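Local coordinates for putative iron-regulated protein A (Parabacteroides distasonis ATCC 8503, PDB 4ECG), which is a putative imelysin-like, iron-regulated protein that binds calcium ions and may act as a metallopeptidase of the M75 family, at residues G238-S243 with T370-V375; N297-G302 with T325-M330; D63-S68 with S167-N172. One frame throughout, in Å; residues are numbered along the deposited sequence.

Interactions 1 and 2 are neighbours in one buried region of this mostly helical fold, and interaction 2 is nested within the chain loop that interaction 1 closes. They share a seam: Met239 CE rests on Ala298 CB at 3.6 Å, and Met330, which takes part in interaction 2, also packs against Leu372. The first is apolar packing between antiparallel helices, whereas the second adds a buried tyrosine-to-aspartate hydrogen bond. Interaction 3 lies across the chain's centre, its own centre about 43 Å from that of interaction 1 and 46 Å from that of interaction 2. There, nearer the surface, two phenylalanine rings meet where a helix end approaches a loop.

Interaction 1. Residues G238-S243 with T370-V375; sequences GMAGIS and TGLGVV
Leu372 reaches across to Met239, Ala240 and Ser243 on the facing helix and supplies all the touching from its own side. Its forked end divides the work. CD1 lies against the backbone turn, 3.8 Å from Met239 O and 3.7 Å from Ser243 OG, while CD2 meets the selenomethionine methyl, Met239 CE, at 4.1 Å. The Met239 chain bends at its third torsion (87°) and crosses the leucine at about a right angle; a long, bendable apolar chain can bring its methyl to both Leu372 and Ala298. Ala240 is small enough to let the helices close in: its CB is 4.2 Å from Leu372 CB, and the two CA atoms are 5.9 Å apart. Ser243 turns OG between its backbone N and carbonyl carbon, which brings the hydroxyl close to Ala240 O as well as to Leu372 CD1. That hydroxyl also hydrogen-bonds with Thr369 OG1, so this buried polar group has a partner on the helix that carries the leucine. The helix segments run nearly antiparallel, at 170°, with axes 9.2 Å apart. Helix 239-259 and helix 355-377 thus pair in the helical imelysin fold, with Leu233 of helix 225-233 touching both Met239 and Leu372, Met330 of helix 324-343 against Leu372, and Ala298 of helix 284-300 against Met239.

Interaction 2. Residues N297-G302 with T325-M330; sequences NAYFGG and TLDSLM
Tyr299 points its hydroxyl at Asp327, and the hydrogen bond from OH to OD1 is 2.7 Å long. The ring and carboxylate planes are only 21° apart, so the acid lies nearly flat with the ring and meets it at its edge. OD1 accepts through its anti lone pair, on the side away from the other carboxylate oxygen. Tyrosine suits the place because its long flat side chain spans the distance between helices and carries a donor at the far end; with CG anti to the backbone N (chi1 -174°), the ring extends toward helix 324-343. In the helical imelysin fold this joins the C-terminal end of helix 284-300 to the start of helix 324-343, with helix 315-322 between them in the chain. From that intervening helix His316 ND1 also hydrogen-bonds with Asp327 OD1, so two partners grip one buried oxygen, and the charge of the aspartate is probably stabilised by them. Met330, a selenomethionine, covers the tyrosine differently: its CB lies 3.8 Å from Tyr299 CZ, and bends at chi2 and chi3 carry CE over one face of the ring. The neighbouring Phe300 offers a face to Tyr299 CD2, which sits 3.8 Å above its plane.

Interaction 3. Residues D63-S68 with S167-N172; sequences DKFIAS and SPFAKN
At one end of this helical imelysin fold, the last turn of helix 29-68 meets the loop that leads into helix 171-196, and the contact consists of two aromatic rings, Phe65 and Phe169. The loop follows the calcium-binding Asp163 and Glu165, whose side chains lie about 9 Å from those of Phe169 and Phe65 respectively. The two phenylalanine side chains come from opposite directions, and their rings are inclined at 52° with centroids 5.6 Å apart, an oblique meeting. Phe65 has CG anti to its own N (chi1 169°), which directs the ring off the helix toward the loop. Phenylalanine suits this buried position because a flat apolar ring can pack against Leu74, Leu164 and Leu174 as well as against Phe169. Phe169 is partly exposed and makes a cation-pi contact with Arg162, so its ring serves both apolar packing and a charged neighbour. Replacing Phe65 by an alanine would remove the whole ring and would probably leave a gap beside Phe169, whose ring would then be held less firmly on that side. Phe169 CE2 lies near the plane of the Phe65 ring, at its edge, 3.7 Å from Phe65 CZ.

Interaction 1. Residues G238-S243 with T370-V375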
# COMPACT_ATOMS: atom_id res chain seq x y z
N GLY A 238 5.58 0.59 9.21
CA GLY A 238 6.21 -0.65 8.80
C GLY A 238 5.29 -1.86 8.77
O GLY A 238 4.09 -1.72 8.58
N MSE A 239 5.85 -3.04 8.98
CA MSE A 239 5.07 -4.27 8.80
C MSE A 239 3.83 -4.32 9.72
O MSE A 239 2.74 -4.56 9.23
CB MSE A 239 5.96 -5.51 8.95
CG MSE A 239 6.98 -5.63 7.80
SE MSE A 239 8.59 -6.58 8.35
CE MSE A 239 7.90 -8.33 7.97
N ALA A 240 3.99 -4.02 11.01
CA ALA A 240 2.85 -4.07 11.93
C ALA A 240 1.85 -2.96 11.65
O ALA A 240 0.68 -3.09 11.93
CB ALA A 240 3.30 -4.07 13.38
N GLY A 241 2.30 -1.87 11.05
CA GLY A 241 1.38 -0.78 10.71
C GLY A 241 0.35 -1.25 9.72
O GLY A 241 -0.87 -1.01 9.89
N ILE A 242 0.85 -1.92 8.67
CA ILE A 242 -0.04 -2.33 7.57
C ILE A 242 -0.95 -3.52 7.94
O ILE A 242 -2.17 -3.47 7.61
CB ILE A 242 0.70 -2.56 6.24
CG1 ILE A 242 -0.32 -2.67 5.09
CG2 ILE A 242 1.56 -3.81 6.29
CD1 ILE A 242 -1.20 -1.44 4.87
N SER A 243 -0.44 -4.52 8.69
CA SER A 243 -1.33 -5.56 9.23
C SER A 243 -2.47 -4.96 10.03
O SER A 243 -3.64 -5.34 9.89
CB SER A 243 -0.59 -6.59 10.07
OG SER A 243 0.03 -6.03 11.21
N THR A 370 -0.08 -8.84 16.38
CA THR A 370 0.50 -9.30 17.61
C THR A 370 1.82 -10.03 17.37
O THR A 370 2.80 -9.80 18.07
CB THR A 370 -0.46 -10.27 18.31
OG1 THR A 370 -1.67 -9.57 18.55
CG2 THR A 370 0.12 -10.77 19.64
N GLY A 371 1.83 -10.91 16.37
CA GLY A 371 3.01 -11.72 16.03
C GLY A 371 4.20 -10.86 15.63
O GLY A 371 5.33 -11.05 16.12
N LEU A 372 3.96 -9.91 14.73
CA LEU A 372 5.00 -8.97 14.34
C LEU A 372 5.51 -8.15 15.54
O LEU A 372 6.67 -7.87 15.60
CB LEU A 372 4.50 -8.04 13.23
CG LEU A 372 4.16 -8.74 11.91
CD1 LEU A 372 3.22 -7.83 11.12
CD2 LEU A 372 5.45 -9.11 11.19
N GLY A 373 4.65 -7.79 16.49
CA GLY A 373 5.10 -7.17 17.76
C GLY A 373 6.11 -8.00 18.55
O GLY A 373 7.08 -7.46 19.15
N VAL A 374 5.88 -9.32 18.55
CA VAL A 374 6.72 -10.23 19.33
C VAL A 374 8.05 -10.34 18.61
O VAL A 374 9.11 -10.19 19.24
CB VAL A 374 6.08 -11.61 19.54
CG1 VAL A 374 7.05 -12.50 20.29
CG2 VAL A 374 4.80 -11.46 20.35
N VAL A 375 8.01 -10.51 17.29
CA VAL A 375 9.24 -10.51 16.51
C VAL A 375 10.03 -9.22 16.76
O VAL A 375 11.21 -9.27 16.94
CB VAL A 375 9.03 -10.68 14.98
CG1 VAL A 375 10.39 -10.61 14.30
CG2 VAL A 375 8.39 -12.03 14.63

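Interaction 2. Residues N297-G302 with T325-M330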
# COMPACT_ATOMS: atom_id res chain seq x y z
N ASN A 297 6.79 -10.57 1.67
CA ASN A 297 8.03 -10.27 0.95
C ASN A 297 9.08 -9.79 1.89
O ASN A 297 10.23 -10.20 1.77
CB ASN A 297 7.75 -9.15 -0.08
CG ASN A 297 6.92 -9.64 -1.27
OD1 ASN A 297 6.64 -10.87 -1.46
ND2 ASN A 297 6.52 -8.67 -2.10
N ALA A 298 8.68 -8.88 2.79
CA ALA A 298 9.58 -8.30 3.79
C ALA A 298 10.18 -9.38 4.71
O ALA A 298 11.35 -9.29 5.04
CB ALA A 298 8.87 -7.25 4.67
N TYR A 299 9.35 -10.33 5.14
CA TYR A 299 9.72 -11.28 6.18
C TYR A 299 10.64 -12.34 5.58
O TYR A 299 11.54 -12.83 6.25
CB TYR A 299 8.45 -11.96 6.76
CG TYR A 299 8.65 -12.87 7.95
CD1 TYR A 299 9.01 -12.36 9.16
CD2 TYR A 299 8.48 -14.26 7.85
CE1 TYR A 299 9.24 -13.20 10.23
CE2 TYR A 299 8.69 -15.10 8.93
CZ TYR A 299 9.06 -14.55 10.13
OH TYR A 299 9.28 -15.33 11.25
N PHE A 300 10.35 -12.74 4.34
CA PHE A 300 11.12 -13.79 3.68
C PHE A 300 12.24 -13.21 2.82
O PHE A 300 13.01 -13.95 2.26
CB PHE A 300 10.20 -14.73 2.84
CG PHE A 300 9.23 -15.53 3.66
CD1 PHE A 300 9.67 -16.47 4.55
CD2 PHE A 300 7.87 -15.30 3.59
CE1 PHE A 300 8.77 -17.20 5.34
CE2 PHE A 300 6.97 -16.02 4.35
CZ PHE A 300 7.43 -16.97 5.24
N GLY A 301 12.32 -11.90 2.69
CA GLY A 301 13.51 -11.30 2.09
C GLY A 301 13.61 -11.33 0.58
O GLY A 301 14.71 -11.31 0.06
N GLY A 302 12.48 -11.35 -0.11
CA GLY A 302 12.45 -11.17 -1.57
C GLY A 302 11.01 -11.02 -2.08
O GLY A 302 10.08 -11.43 -1.40
N THR A 325 9.41 -21.86 17.00
CA THR A 325 7.97 -21.91 17.17
C THR A 325 7.35 -20.57 16.76
O THR A 325 6.36 -20.54 16.06
CB THR A 325 7.58 -22.29 18.62
OG1 THR A 325 8.22 -23.52 18.97
CG2 THR A 325 6.08 -22.48 18.79
N LEU A 326 7.93 -19.46 17.19
CA LEU A 326 7.46 -18.15 16.83
C LEU A 326 7.54 -17.99 15.32
O LEU A 326 6.59 -17.52 14.71
CB LEU A 326 8.28 -17.05 17.53
CG LEU A 326 8.16 -15.63 17.00
CD1 LEU A 326 6.74 -15.12 17.11
CD2 LEU A 326 9.11 -14.75 17.80
N ASP A 327 8.64 -18.39 14.71
CA ASP A 327 8.76 -18.28 13.24
C ASP A 327 7.68 -19.13 12.53
O ASP A 327 7.02 -18.72 11.56
CB ASP A 327 10.13 -18.73 12.74
CG ASP A 327 10.16 -18.87 11.23
OD1 ASP A 327 9.97 -17.84 10.57
OD2 ASP A 327 10.32 -19.99 10.71
N SER A 328 7.53 -20.34 13.03
CA SER A 328 6.59 -21.26 12.46
C SER A 328 5.19 -20.68 12.62
O SER A 328 4.40 -20.75 11.69
CB SER A 328 6.74 -22.60 13.14
OG SER A 328 5.84 -23.49 12.59
N LEU A 329 4.90 -20.03 13.75
CA LEU A 329 3.58 -19.42 13.93
C LEU A 329 3.33 -18.21 12.96
O LEU A 329 2.18 -17.94 12.57
CB LEU A 329 3.38 -18.99 15.39
CG LEU A 329 2.96 -20.05 16.40
CD1 LEU A 329 3.03 -19.36 17.77
CD2 LEU A 329 1.56 -20.67 16.15
N MSE A 330 4.41 -17.50 12.60
CA MSE A 330 4.42 -16.40 11.66
C MSE A 330 4.26 -16.84 10.24
O MSE A 330 3.54 -16.18 9.46
CB MSE A 330 5.72 -15.60 11.73
CG MSE A 330 5.83 -14.62 12.91
SE MSE A 330 4.73 -13.06 12.74
CE MSE A 330 4.89 -12.67 10.86

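Interaction 3. Residues D63-S68 with S167-N172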
# COMPACT_ATOMS: atom_id res chain seq x y z
N ASP A 63 -2.35 8.60 -21.78
CA ASP A 63 -2.12 9.59 -22.86
C ASP A 63 -2.67 9.15 -24.19
O ASP A 63 -3.21 9.95 -24.95
CB ASP A 63 -0.63 9.82 -23.08
CG ASP A 63 -0.01 10.81 -22.07
OD1 ASP A 63 -0.78 11.45 -21.29
OD2 ASP A 63 1.26 10.94 -22.08
N LYS A 64 -2.47 7.88 -24.51
CA LYS A 64 -2.92 7.33 -25.79
C LYS A 64 -4.46 7.36 -25.83
O LYS A 64 -5.07 7.75 -26.83
CB LYS A 64 -2.33 5.93 -25.93
CG LYS A 64 -2.93 5.06 -27.00
CD LYS A 64 -2.24 3.67 -26.97
CE LYS A 64 -2.52 2.88 -28.25
NZ LYS A 64 -1.71 1.66 -28.37
N PHE A 65 -5.10 6.96 -24.73
CA PHE A 65 -6.55 7.17 -24.62
C PHE A 65 -6.99 8.63 -24.72
O PHE A 65 -7.93 8.95 -25.47
CB PHE A 65 -7.10 6.64 -23.30
CG PHE A 65 -8.52 7.06 -23.05
CD1 PHE A 65 -9.53 6.64 -23.87
CD2 PHE A 65 -8.84 7.90 -22.01
CE1 PHE A 65 -10.85 7.07 -23.70
CE2 PHE A 65 -10.16 8.29 -21.79
CZ PHE A 65 -11.17 7.87 -22.63
N ILE A 66 -6.38 9.54 -23.97
CA ILE A 66 -6.81 10.95 -24.06
C ILE A 66 -6.79 11.42 -25.51
O ILE A 66 -7.79 11.96 -25.99
CB ILE A 66 -6.03 11.87 -23.12
CG1 ILE A 66 -6.48 11.55 -21.68
CG2 ILE A 66 -6.31 13.33 -23.48
CD1 ILE A 66 -5.62 12.17 -20.58
N ALA A 67 -5.71 11.11 -26.22
CA ALA A 67 -5.54 11.47 -27.64
C ALA A 67 -6.59 10.88 -28.60
O ALA A 67 -6.89 11.51 -29.64
CB ALA A 67 -4.10 11.16 -28.14
N SER A 68 -7.20 9.73 -28.27
CA SER A 68 -8.04 9.00 -29.31
C SER A 68 -9.52 8.89 -29.06
O SER A 68 -10.31 8.84 -29.99
CB SER A 68 -7.58 7.54 -29.40
OG SER A 68 -7.78 6.91 -28.13
N SER A 167 -21.70 7.40 -19.90
CA SER A 167 -21.24 8.45 -18.96
C SER A 167 -20.14 9.27 -19.62
O SER A 167 -18.96 9.08 -19.35
CB SER A 167 -20.77 7.85 -17.61
OG SER A 167 -20.79 6.42 -17.63
N PRO A 168 -20.51 10.17 -20.50
CA PRO A 168 -19.48 10.79 -21.33
C PRO A 168 -18.53 11.71 -20.58
O PRO A 168 -18.92 12.43 -19.70
CB PRO A 168 -20.29 11.60 -22.35
CG PRO A 168 -21.67 11.73 -21.78
CD PRO A 168 -21.87 10.46 -21.00
N PHE A 169 -17.28 11.70 -20.97
CA PHE A 169 -16.27 12.64 -20.41
C PHE A 169 -16.59 14.08 -20.71
O PHE A 169 -16.96 14.38 -21.85
CB PHE A 169 -14.89 12.33 -21.01
CG PHE A 169 -14.06 11.34 -20.22
CD1 PHE A 169 -13.26 11.77 -19.18
CD2 PHE A 169 -14.04 10.01 -20.56
CE1 PHE A 169 -12.48 10.88 -18.47
CE2 PHE A 169 -13.26 9.11 -19.85
CZ PHE A 169 -12.48 9.54 -18.80
N ALA A 170 -16.42 14.97 -19.74
CA ALA A 170 -16.25 16.40 -20.02
C ALA A 170 -14.80 16.69 -20.54
O ALA A 170 -13.86 16.07 -20.06
CB ALA A 170 -16.55 17.25 -18.78
N LYS A 171 -14.64 17.63 -21.49
CA LYS A 171 -13.33 18.03 -22.06
C LYS A 171 -12.36 18.36 -20.89
O LYS A 171 -11.21 17.97 -20.91
CB LYS A 171 -13.46 19.27 -23.02
CG LYS A 171 -12.66 19.37 -24.37
CD LYS A 171 -12.41 20.87 -24.88
CE LYS A 171 -12.44 21.23 -26.43
NZ LYS A 171 -13.62 21.91 -27.18
N ASN A 172 -12.84 19.11 -19.89
CA ASN A 172 -12.02 19.47 -18.74
C ASN A 172 -11.63 18.25 -17.92
O ASN A 172 -10.56 18.20 -17.35
CB ASN A 172 -12.70 20.48 -17.83
CG ASN A 172 -12.65 21.90 -18.36
OD1 ASN A 172 -11.96 22.16 -19.33
ND2 ASN A 172 -13.39 22.83 -17.72